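Local coordinates for 373aa long hypothetical citrate synthase (Sulfolobus tokodaii, PDB 1VGP), which is a hypothetical citrate synthase, a largely helical protein of the citrate synthase family whose assembly holds two chains, at residues K166-D171 with K268-L273; L174-D179 with A264-Q269. One frame throughout, in Å; residues are numbered along the deposited sequence.

Contact 1: residues K166-D171 with K268-L273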
loop_
_atom_site.group_PDB
_atom_site.type_symbol
_atom_site.label_atom_id
_atom_site.label_comp_id
_atom_site.label_asym_id
_atom_site.label_seq_id
_atom_site.Cartn_x
_atom_site.Cartn_y
_atom_site.Cartn_z
ATOM N N LYS A 166 -11.159 -5.531 32.338
ATOM C CA LYS A 166 -11.405 -5.355 30.914
ATOM C C LYS A 166 -10.273 -4.576 30.246
ATOM O O LYS A 166 -9.828 -4.925 29.156
ATOM C CB LYS A 166 -12.741 -4.643 30.707
ATOM C CG LYS A 166 -13.935 -5.560 30.837
ATOM C CD LYS A 166 -15.162 -4.932 30.220
ATOM C CE LYS A 166 -16.393 -5.812 30.414
ATOM N NZ LYS A 166 -17.490 -5.085 31.133
ATOM N N SER A 167 -9.810 -3.522 30.909
ATOM C CA SER A 167 -8.773 -2.678 30.337
ATOM C C SER A 167 -7.399 -3.336 30.450
ATOM O O SER A 167 -6.507 -3.060 29.658
ATOM C CB SER A 167 -8.758 -1.326 31.039
ATOM O OG SER A 167 -8.696 -1.506 32.449
ATOM N N LYS A 168 -7.231 -4.197 31.446
ATOM C CA LYS A 168 -6.024 -5.008 31.562
ATOM C C LYS A 168 -5.957 -5.932 30.359
ATOM O O LYS A 168 -4.942 -5.996 29.651
ATOM C CB LYS A 168 -6.069 -5.860 32.828
ATOM C CG LYS A 168 -4.728 -6.067 33.484
ATOM C CD LYS A 168 -3.665 -6.576 32.525
ATOM C CE LYS A 168 -2.403 -6.994 33.298
ATOM N NZ LYS A 168 -1.121 -6.570 32.668
ATOM N N ALA A 169 -7.067 -6.639 30.156
ATOM C CA ALA A 169 -7.234 -7.590 29.074
ATOM C C ALA A 169 -7.021 -6.906 27.736
ATOM O O ALA A 169 -6.340 -7.436 26.857
ATOM C CB ALA A 169 -8.627 -8.206 29.134
ATOM N N MET A 170 -7.598 -5.723 27.578
ATOM C CA MET A 170 -7.412 -4.982 26.342
ATOM C C MET A 170 -5.925 -4.696 26.166
ATOM O O MET A 170 -5.364 -4.883 25.083
ATOM C CB MET A 170 -8.202 -3.673 26.383
ATOM C CG MET A 170 -8.116 -2.861 25.098
ATOM S SD MET A 170 -8.854 -3.700 23.674
ATOM C CE MET A 170 -8.142 -2.783 22.369
ATOM N N ASP A 171 -5.295 -4.254 27.247
ATOM C CA ASP A 171 -3.911 -3.825 27.203
ATOM C C ASP A 171 -2.996 -4.997 26.838
ATOM O O ASP A 171 -2.125 -4.890 25.961
ATOM C CB ASP A 171 -3.501 -3.247 28.564
ATOM C CG ASP A 171 -2.202 -2.462 28.494
ATOM O OD1 ASP A 171 -2.161 -1.477 27.744
ATOM O OD2 ASP A 171 -1.224 -2.826 29.172
ATOM N N LYS A 268 -5.308 -16.779 27.014
ATOM C CA LYS A 268 -6.314 -17.711 27.518
ATOM C C LYS A 268 -6.816 -17.325 28.902
ATOM O O LYS A 268 -7.987 -17.521 29.223
ATOM C CB LYS A 268 -5.752 -19.130 27.570
ATOM C CG LYS A 268 -6.704 -20.130 28.196
ATOM C CD LYS A 268 -6.157 -21.545 28.138
ATOM C CE LYS A 268 -7.080 -22.509 28.857
ATOM N NZ LYS A 268 -6.514 -23.878 28.860
ATOM N N GLN A 269 -5.929 -16.785 29.728
ATOM C CA GLN A 269 -6.307 -16.473 31.098
ATOM C C GLN A 269 -7.366 -15.379 31.102
ATOM O O GLN A 269 -8.270 -15.388 31.937
ATOM C CB GLN A 269 -5.078 -16.040 31.908
ATOM C CG GLN A 269 -4.496 -14.686 31.474
ATOM C CD GLN A 269 -3.282 -14.250 32.292
ATOM O OE1 GLN A 269 -3.408 -13.809 33.451
ATOM N NE2 GLN A 269 -2.096 -14.365 31.688
ATOM N N TYR A 270 -7.264 -14.447 30.156
ATOM C CA TYR A 270 -8.202 -13.315 30.090
ATOM C C TYR A 270 -9.502 -13.680 29.380
ATOM O O TYR A 270 -10.566 -13.161 29.714
ATOM C CB TYR A 270 -7.554 -12.115 29.387
ATOM C CG TYR A 270 -6.359 -11.550 30.130
ATOM C CD1 TYR A 270 -5.053 -11.856 29.727
ATOM C CD2 TYR A 270 -6.525 -10.773 31.277
ATOM C CE1 TYR A 270 -3.957 -11.412 30.448
ATOM C CE2 TYR A 270 -5.423 -10.324 32.006
ATOM C CZ TYR A 270 -4.151 -10.648 31.592
ATOM O OH TYR A 270 -3.064 -10.229 32.322
ATOM N N ALA A 271 -9.411 -14.572 28.399
ATOM C CA ALA A 271 -10.603 -15.108 27.763
ATOM C C ALA A 271 -11.456 -15.747 28.857
ATOM O O ALA A 271 -12.630 -15.440 29.025
ATOM C CB ALA A 271 -10.211 -16.145 26.725
ATOM N N LYS A 272 -10.822 -16.628 29.614
ATOM C CA LYS A 272 -11.460 -17.312 30.718
ATOM C C LYS A 272 -12.015 -16.346 31.773
ATOM O O LYS A 272 -13.169 -16.480 32.182
ATOM C CB LYS A 272 -10.455 -18.265 31.336
ATOM C CG LYS A 272 -11.013 -19.198 32.375
ATOM C CD LYS A 272 -9.887 -20.036 32.955
ATOM C CE LYS A 272 -10.406 -21.280 33.633
ATOM N NZ LYS A 272 -10.125 -21.272 35.091
ATOM N N LEU A 273 -11.213 -15.375 32.216
ATOM C CA LEU A 273 -11.666 -14.449 33.260
ATOM C C LEU A 273 -12.860 -13.623 32.797
ATOM O O LEU A 273 -13.869 -13.542 33.493
ATOM C CB LEU A 273 -10.545 -13.496 33.682
ATOM C CG LEU A 273 -10.471 -13.141 35.182
ATOM C CD1 LEU A 273 -9.621 -11.893 35.354
ATOM C CD2 LEU A 273 -11.855 -12.925 35.767
#

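Contact 2: residues L174-D179 with A264-Q269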
loop_
_atom_site.group_PDB
_atom_site.type_symbol
_atom_site.label_atom_id
_atom_site.label_comp_id
_atom_site.label_asym_id
_atom_site.label_seq_id
_atom_site.Cartn_x
_atom_site.Cartn_y
_atom_site.Cartn_z
ATOM N N LEU A 174 -3.533 -6.052 23.168
ATOM C CA LEU A 174 -2.841 -5.208 22.195
ATOM C C LEU A 174 -1.335 -5.471 22.234
ATOM O O LEU A 174 -0.688 -5.488 21.189
ATOM C CB LEU A 174 -3.118 -3.728 22.472
ATOM C CG LEU A 174 -4.558 -3.235 22.299
ATOM C CD1 LEU A 174 -4.597 -1.753 22.572
ATOM C CD2 LEU A 174 -5.060 -3.536 20.902
ATOM N N ILE A 175 -0.785 -5.674 23.434
ATOM C CA ILE A 175 0.638 -5.969 23.580
ATOM C C ILE A 175 0.992 -7.197 22.738
ATOM O O ILE A 175 1.976 -7.193 21.993
ATOM C CB ILE A 175 1.004 -6.242 25.061
ATOM C CG1 ILE A 175 1.134 -4.916 25.817
ATOM C CG2 ILE A 175 2.298 -7.049 25.159
ATOM C CD1 ILE A 175 1.108 -5.074 27.328
ATOM N N LEU A 176 0.162 -8.230 22.854
ATOM C CA LEU A 176 0.379 -9.493 22.161
ATOM C C LEU A 176 0.318 -9.379 20.636
ATOM O O LEU A 176 0.721 -10.305 19.934
ATOM C CB LEU A 176 -0.641 -10.535 22.620
ATOM C CG LEU A 176 -0.637 -10.922 24.098
ATOM C CD1 LEU A 176 -1.727 -11.956 24.352
ATOM C CD2 LEU A 176 0.724 -11.460 24.488
ATOM N N HIS A 177 -0.183 -8.258 20.122
ATOM C CA HIS A 177 -0.315 -8.093 18.673
ATOM C C HIS A 177 0.584 -7.025 18.045
ATOM O O HIS A 177 0.535 -6.808 16.841
ATOM C CB HIS A 177 -1.771 -7.795 18.310
ATOM C CG HIS A 177 -2.666 -8.991 18.367
ATOM N ND1 HIS A 177 -3.290 -9.397 19.526
ATOM C CD2 HIS A 177 -3.044 -9.869 17.409
ATOM C CE1 HIS A 177 -4.016 -10.473 19.283
ATOM N NE2 HIS A 177 -3.883 -10.779 18.006
ATOM N N ILE A 178 1.405 -6.364 18.855
ATOM C CA ILE A 178 2.209 -5.257 18.355
ATOM C C ILE A 178 3.104 -5.675 17.174
ATOM O O ILE A 178 3.118 -5.012 16.130
ATOM C CB ILE A 178 3.041 -4.647 19.500
ATOM C CG1 ILE A 178 2.130 -3.767 20.359
ATOM C CG2 ILE A 178 4.203 -3.826 18.960
ATOM C CD1 ILE A 178 2.781 -3.222 21.623
ATOM N N ASP A 179 3.833 -6.779 17.324
ATOM C CA ASP A 179 4.633 -7.302 16.223
ATOM C C ASP A 179 4.766 -8.822 16.253
ATOM O O ASP A 179 4.501 -9.447 17.270
ATOM C CB ASP A 179 6.021 -6.662 16.235
ATOM C CG ASP A 179 6.758 -6.868 14.935
ATOM O OD1 ASP A 179 6.135 -6.684 13.865
ATOM O OD2 ASP A 179 7.961 -7.209 14.975
ATOM N N ALA A 264 -1.274 -17.167 22.747
ATOM C CA ALA A 264 -2.505 -17.866 23.097
ATOM C C ALA A 264 -2.500 -18.286 24.562
ATOM O O ALA A 264 -3.510 -18.155 25.262
ATOM C CB ALA A 264 -2.683 -19.088 22.208
ATOM N N ARG A 265 -1.366 -18.794 25.030
ATOM C CA ARG A 265 -1.279 -19.225 26.416
ATOM C C ARG A 265 -1.559 -18.043 27.344
ATOM O O ARG A 265 -2.311 -18.163 28.307
ATOM C CB ARG A 265 0.104 -19.818 26.708
ATOM C CG ARG A 265 0.112 -20.747 27.908
ATOM C CD ARG A 265 1.504 -21.276 28.228
ATOM N NE ARG A 265 1.942 -22.336 27.315
ATOM C CZ ARG A 265 1.304 -23.492 27.105
ATOM N NH1 ARG A 265 0.114 -23.734 27.661
ATOM N NH2 ARG A 265 1.875 -24.420 26.336
ATOM N N ILE A 266 -0.964 -16.895 27.036
ATOM C CA ILE A 266 -1.144 -15.703 27.848
ATOM C C ILE A 266 -2.578 -15.187 27.758
ATOM O O ILE A 266 -3.168 -14.813 28.769
ATOM C CB ILE A 266 -0.186 -14.582 27.405
ATOM C CG1 ILE A 266 1.263 -15.023 27.620
ATOM C CG2 ILE A 266 -0.479 -13.315 28.187
ATOM C CD1 ILE A 266 2.287 -14.036 27.094
ATOM N N LEU A 267 -3.133 -15.173 26.552
ATOM C CA LEU A 267 -4.453 -14.602 26.329
ATOM C C LEU A 267 -5.566 -15.477 26.911
ATOM O O LEU A 267 -6.642 -14.979 27.263
ATOM C CB LEU A 267 -4.694 -14.387 24.832
ATOM C CG LEU A 267 -5.844 -13.443 24.466
ATOM C CD1 LEU A 267 -5.671 -12.108 25.170
ATOM C CD2 LEU A 267 -5.885 -13.239 22.977
ATOM N N LYS A 268 -5.308 -16.779 27.014
ATOM C CA LYS A 268 -6.314 -17.711 27.518
ATOM C C LYS A 268 -6.816 -17.325 28.902
ATOM O O LYS A 268 -7.987 -17.521 29.223
ATOM C CB LYS A 268 -5.752 -19.130 27.570
ATOM C CG LYS A 268 -6.704 -20.130 28.196
ATOM C CD LYS A 268 -6.157 -21.545 28.138
ATOM C CE LYS A 268 -7.080 -22.509 28.857
ATOM N NZ LYS A 268 -6.514 -23.878 28.860
ATOM N N GLN A 269 -5.929 -16.785 29.728
ATOM C CA GLN A 269 -6.307 -16.473 31.098
ATOM C C GLN A 269 -7.366 -15.379 31.102
ATOM O O GLN A 269 -8.270 -15.388 31.937
ATOM C CB GLN A 269 -5.078 -16.040 31.908
ATOM C CG GLN A 269 -4.496 -14.686 31.474
ATOM C CD GLN A 269 -3.282 -14.250 32.292
ATOM O OE1 GLN A 269 -3.408 -13.809 33.451
ATOM N NE2 GLN A 269 -2.096 -14.365 31.688
#

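Contact 1: residues K166-D171 with K268-L273
Tyr270 reaches across from helix 262-278 and brings its phenol obliquely up to Ala169 and Lys168, neighbours on helix 164-175. Near the root of the ring, CD2 of Tyr270 rests 3.9 Å from both CA and CB of Ala169, where the small methyl is consistent with the close approach of the backbones: the CA atoms of Ala169 and Tyr270 are 5.9 Å apart. Farther out, the Lys168 chain slants across the hydroxyl end of the phenol. A bend at chi2 (-52°) takes its methylenes there, with Lys168 CE 3.4 Å and CD 3.7 Å from Tyr270 OH. The ammonium is not what touches, since Lys168 NZ stays 4.2 Å from Tyr270 OH, and no hydrogen bond spans the two segments. Tyr270 also has CG of Gln269 over one face, offset toward the rim. Lys168 NZ turns instead to Ala38 O of helix 34-40 in a weak hydrogen bond. This is plain packing of roughly antiparallel helices in the largely helical citrate synthase fold, backed on separate flanks: Lys166 and Met170 pack on helix 149-158, whereas Ala271 meets Tyr286 of helix 281-300 and Phe312 and Val316 of helix 309-319.

Contact 2: residues L174-D179 with A264-Q269
Leu176 meets Ile266 and Leu267 without a ring or amide between them; the two flat groups, the His177 imidazole and the Gln269 amide, stand at the flanks. His177 packs edge-to-face with Phe331, and its ND1 bonds to Thr173 O, which ties the ring back to the backbone of helix 164-175. The Gln269 amide folds back along its own helix: NE2 donates to Ile266 O at 3.1 Å, with a bent N-H...O angle of 143°. That carbonyl oxygen lies close to the amide plane and receives the donor in its own carbonyl plane, on a lone pair. Between these groups, Leu176 spreads its two methyls over two residues. CD1 of Leu176 lies 3.9 Å from CB of Leu267 and 4.0 Å from CD1 of Leu267, while CD2 of Leu176 meets CD1 of Ile266 at 4.0 Å. Leu176 and His177 are the central residues of a type I turn from Ile175 to Ile178, and the turn presents the leucine to helix 262-278. Ile34 also touches Leu176, Tyr35 and Ala38 cover Ile266, and Val309 and Ser313 lie against Leu267. The three touching side chains are buried and wholly aliphatic, so the contact itself rests on dispersion and the exclusion of water, with the nearby hydrogen bonds holding the turn and the amide rather than bridging the segments.

Overall arrangement
Following the chain from the N terminus, helix 164-175 supplies 166-171 to contact 1, and the stretch running from Leu174 through the turn supplies 174-179 to contact 2. The chain then passes through helices 184-193, 199-210, 221-228 and 235-244 before it returns as helix 262-278. There contact 2 closes the shorter loop, 84 residues between its segments, and contact 1 the longer one, 96 residues; the first nests in the second, and their returning segments overlap at Lys268 and Gln269. This order pairs the helices in roughly opposite directions. With centres 9 Å apart, contact 2 lies deeper in the chain and contact 1 nearer its surface.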